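DNA translocase coupling protein (PDB 6O1W) probably binds DNA and ATP as the coupling-protein ATPase of conjugative plasmid transfer, this chain being a fragment that includes its FtsK/SpoIIIE-family P-loop region. Local coordinates at residues A[106-109]-A[110-113]; A[151-154]-A[155-158]. One frame throughout, in Å; residues are numbered along the deposited sequence.

In the fold
Interaction 1 comes first along the chain, where the loop 106-109 turns into strand 111-116 of the mixed sheet; interaction 2 follows at the C-terminal end of helix 142-155, just before strand 159-163 of the same sheet. Their centres lie about 9 Å apart, and the side-chain amide of Q156 joins them: its OE1 accepts from G110 N and its NE2 donates to V111 O. V112 of the strand packs on Q152 and L153 of the helix. The helix begins at the P-loop residues K142 and S143, and the two contacts join its C-terminal end to strand 111-116, next to the outermost strand 121-125 of the FtsK/SpoIIIE-family sheet.

Interaction 1: A[106-109]-A[110-113]; sequences EEQE and GVVV
Q108 to V111 form a type II beta turn, closed by V111 N donating to Q108 O at 3.2 Å with an N-H...O angle of 154°. G110 takes the third position with positive phi (88°), where a CB would collide with E109 O. A water-mediated bridge also spans the mouth of the loop: one water accepts from E106 N at 3.0 Å and donates to V111 O at 2.9 Å, so that this carbonyl oxygen of the strand is tied back to the start of the loop.

At the end of the turn, V111 sits between two longer side chains, one to each methyl. Its CG1 meets the methylene of E106, CG to CG1 being 3.6 Å. Its CG2 lies against the extended chain of Q108, whose amide nitrogen NE2 comes within 3.5 Å of it. E106 bends at chi2 (-68°), which carries its carboxylate away from V111 and over V113, the two side chains crossing at about a right angle; OE2 is 3.3 Å from V113 CG2. E106 thus spends its aliphatic part on two valines, while OE1 makes a long, weak ion pair with K123. The carboxylate of E109 folds back beside G110 N, at 3.3 Å from CD, without bonding to it: it forms a salt bridge with R228, and G110 N is bonded instead to Q156. The whole is a tight turn leading into strand 111-116, which pairs with strand 121-125 in the mixed sheet of this FtsK/SpoIIIE-family region.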
loop_
_atom_site.group_PDB
_atom_site.type_symbol
_atom_site.label_atom_id
_atom_site.label_comp_id
_atom_site.label_asym_id
_atom_site.label_seq_id
_atom_site.Cartn_x
_atom_site.Cartn_y
_atom_site.Cartn_z
ATOM N N GLU A 106 -0.769 5.582 17.583
ATOM C CA GLU A 106 -1.961 6.374 17.886
ATOM C C GLU A 106 -2.607 5.926 19.162
ATOM O O GLU A 106 -2.633 4.730 19.479
ATOM C CB GLU A 106 -2.986 6.284 16.750
ATOM C CG GLU A 106 -2.489 6.847 15.428
ATOM C CD GLU A 106 -2.262 8.346 15.371
ATOM O OE1 GLU A 106 -3.203 9.103 15.693
ATOM O OE2 GLU A 106 -1.146 8.765 14.986
ATOM N N GLU A 107 -3.186 6.898 19.868
ATOM C CA GLU A 107 -3.903 6.729 21.130
ATOM C C GLU A 107 -5.261 6.104 20.856
ATOM O O GLU A 107 -5.708 5.216 21.598
ATOM C CB GLU A 107 -4.018 8.091 21.866
ATOM C CG GLU A 107 -4.577 9.256 21.039
ATOM C CD GLU A 107 -3.631 10.126 20.215
ATOM O OE1 GLU A 107 -2.553 9.640 19.799
ATOM O OE2 GLU A 107 -3.989 11.302 19.970
ATOM N N GLN A 108 -5.875 6.503 19.729
ATOM C CA GLN A 108 -7.165 6.004 19.293
ATOM C C GLN A 108 -7.053 4.552 18.797
ATOM O O GLN A 108 -6.343 4.271 17.826
ATOM C CB GLN A 108 -7.740 6.923 18.215
ATOM C CG GLN A 108 -9.261 6.859 18.096
ATOM C CD GLN A 108 -9.750 7.700 16.951
ATOM O OE1 GLN A 108 -9.345 8.851 16.768
ATOM N NE2 GLN A 108 -10.630 7.140 16.145
ATOM N N GLU A 109 -7.739 3.632 19.494
ATOM C CA GLU A 109 -7.771 2.202 19.182
ATOM C C GLU A 109 -8.292 2.020 17.748
ATOM O O GLU A 109 -9.266 2.664 17.376
ATOM C CB GLU A 109 -8.687 1.472 20.210
ATOM C CG GLU A 109 -8.579 -0.044 20.191
ATOM C CD GLU A 109 -9.236 -0.783 19.034
ATOM O OE1 GLU A 109 -10.303 -0.337 18.553
ATOM O OE2 GLU A 109 -8.665 -1.808 18.598
ATOM N N GLY A 110 -7.637 1.176 16.962
ATOM C CA GLY A 110 -8.050 0.919 15.583
ATOM C C GLY A 110 -7.476 1.858 14.540
ATOM O O GLY A 110 -7.662 1.639 13.343
ATOM N N VAL A 111 -6.771 2.901 14.974
ATOM C CA VAL A 111 -6.128 3.869 14.084
ATOM C C VAL A 111 -4.668 3.457 13.970
ATOM O O VAL A 111 -3.977 3.285 14.993
ATOM C CB VAL A 111 -6.270 5.367 14.535
ATOM C CG1 VAL A 111 -5.559 6.311 13.564
ATOM C CG2 VAL A 111 -7.733 5.778 14.644
ATOM N N VAL A 112 -4.206 3.299 12.717
ATOM C CA VAL A 112 -2.824 2.955 12.396
ATOM C C VAL A 112 -2.201 3.999 11.449
ATOM O O VAL A 112 -2.918 4.661 10.706
ATOM C CB VAL A 112 -2.682 1.488 11.875
ATOM C CG1 VAL A 112 -3.276 0.486 12.880
ATOM C CG2 VAL A 112 -3.313 1.308 10.491
ATOM N N VAL A 113 -0.870 4.155 11.503
ATOM C CA VAL A 113 -0.112 5.068 10.656
ATOM C C VAL A 113 0.781 4.219 9.724
ATOM O O VAL A 113 1.477 3.323 10.204
ATOM C CB VAL A 113 0.699 6.107 11.474
ATOM C CG1 VAL A 113 1.210 7.223 10.572
ATOM C CG2 VAL A 113 -0.144 6.698 12.605
HETATM O O HOH W 1 -1.182 3.143 15.829
#

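Interaction 2: A[151-154]-A[155-158]; sequences WQLL and KQGA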
loop_
_atom_site.group_PDB
_atom_site.type_symbol
_atom_site.label_atom_id
_atom_site.label_comp_id
_atom_site.label_asym_id
_atom_site.label_seq_id
_atom_site.Cartn_x
_atom_site.Cartn_y
_atom_site.Cartn_z
ATOM N N TRP A 151 2.164 -4.635 14.458
ATOM C CA TRP A 151 2.828 -4.154 15.672
ATOM C C TRP A 151 1.980 -3.094 16.401
ATOM O O TRP A 151 1.752 -3.200 17.604
ATOM C CB TRP A 151 4.208 -3.579 15.296
ATOM C CG TRP A 151 4.906 -2.968 16.474
ATOM C CD1 TRP A 151 5.102 -1.637 16.709
ATOM C CD2 TRP A 151 5.345 -3.657 17.660
ATOM N NE1 TRP A 151 5.741 -1.461 17.917
ATOM C CE2 TRP A 151 5.887 -2.685 18.531
ATOM C CE3 TRP A 151 5.384 -5.013 18.044
ATOM C CZ2 TRP A 151 6.462 -3.019 19.764
ATOM C CZ3 TRP A 151 5.937 -5.344 19.276
ATOM C CH2 TRP A 151 6.457 -4.352 20.126
ATOM N N GLN A 152 1.460 -2.124 15.647
ATOM C CA GLN A 152 0.603 -1.053 16.150
ATOM C C GLN A 152 -0.647 -1.610 16.820
ATOM O O GLN A 152 -0.930 -1.245 17.963
ATOM C CB GLN A 152 0.244 -0.058 15.026
ATOM C CG GLN A 152 1.472 0.732 14.559
ATOM C CD GLN A 152 1.204 1.672 13.414
ATOM O OE1 GLN A 152 1.718 1.533 12.306
ATOM N NE2 GLN A 152 0.400 2.649 13.654
ATOM N N LEU A 153 -1.329 -2.556 16.148
ATOM C CA LEU A 153 -2.518 -3.208 16.685
ATOM C C LEU A 153 -2.222 -4.107 17.878
ATOM O O LEU A 153 -3.024 -4.133 18.808
ATOM C CB LEU A 153 -3.292 -3.950 15.599
ATOM C CG LEU A 153 -3.820 -3.024 14.508
ATOM C CD1 LEU A 153 -4.395 -3.824 13.353
ATOM C CD2 LEU A 153 -4.806 -1.982 15.093
ATOM N N LEU A 154 -1.071 -4.808 17.876
ATOM C CA LEU A 154 -0.653 -5.643 19.021
ATOM C C LEU A 154 -0.418 -4.743 20.252
ATOM O O LEU A 154 -0.730 -5.141 21.374
ATOM C CB LEU A 154 0.652 -6.409 18.688
ATOM C CG LEU A 154 0.526 -7.613 17.746
ATOM C CD1 LEU A 154 1.863 -8.215 17.473
ATOM C CD2 LEU A 154 -0.417 -8.688 18.320
ATOM N N LYS A 155 0.104 -3.517 20.022
ATOM C CA LYS A 155 0.352 -2.492 21.054
ATOM C C LYS A 155 -0.947 -1.887 21.548
ATOM O O LYS A 155 -0.952 -1.316 22.620
ATOM C CB LYS A 155 1.280 -1.363 20.514
ATOM C CG LYS A 155 2.752 -1.746 20.407
ATOM C CD LYS A 155 3.452 -1.695 21.762
ATOM C CE LYS A 155 4.010 -0.339 22.105
ATOM N NZ LYS A 155 4.197 -0.195 23.570
ATOM N N GLN A 156 -2.053 -1.997 20.774
ATOM C CA GLN A 156 -3.374 -1.499 21.214
ATOM C C GLN A 156 -4.191 -2.620 21.815
ATOM O O GLN A 156 -5.347 -2.406 22.149
ATOM C CB GLN A 156 -4.150 -0.816 20.085
ATOM C CG GLN A 156 -3.417 0.397 19.524
ATOM C CD GLN A 156 -4.048 0.980 18.298
ATOM O OE1 GLN A 156 -5.039 0.481 17.773
ATOM N NE2 GLN A 156 -3.492 2.074 17.826
ATOM N N GLY A 157 -3.588 -3.801 21.966
ATOM C CA GLY A 157 -4.252 -4.943 22.598
ATOM C C GLY A 157 -4.987 -5.904 21.680
ATOM O O GLY A 157 -5.732 -6.755 22.171
ATOM N N ALA A 158 -4.794 -5.806 20.351
ATOM C CA ALA A 158 -5.495 -6.729 19.432
ATOM C C ALA A 158 -4.950 -8.161 19.530
ATOM O O ALA A 158 -3.805 -8.362 19.971
ATOM C CB ALA A 158 -5.359 -6.249 17.991
HETATM O O HOH W 2 -2.075 -7.488 21.939
#
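Among the backbone bonds, K155 N donates to W151 O at 2.9 Å (148°), a helical i to i+4 link; the next one, Q156 N to Q152 O, is weak, and Q156 N also donates to L153 O. L153 O is gripped twice, by Q156 N and by A158 N, which come from opposite faces of its carbonyl plane; the A158 bond is the straighter, at 162°. G157 N donates to L154 O at 3.2 Å, the second Schellman bond. A water donates to both L154 O and A158 O, tying the last turn to the departing chain.

The aromatic contact is a CH-pi one: K155 CG lies over a face of the W151 indole, 4.0 Å from the centroid of its five-membered ring. With W151 CG anti to the backbone N (chi1 176°), the ring runs alongside the lysine, whose CD continues over CZ2. W151 NE1 bonds to D102.

In the apolar contact, A158 CB rests against L153 CB at 3.9 Å. Separately, L153 CD2 makes a van der Waals contact with a polar atom, Q156 OE1, at 3.6 Å.

G157, with positive phi, is the C-prime residue of a Schellman motif, the paired 6→1 and 5→2 bonds that end helix 142-155 before strand 159-163 of the P-loop NTPase sheet.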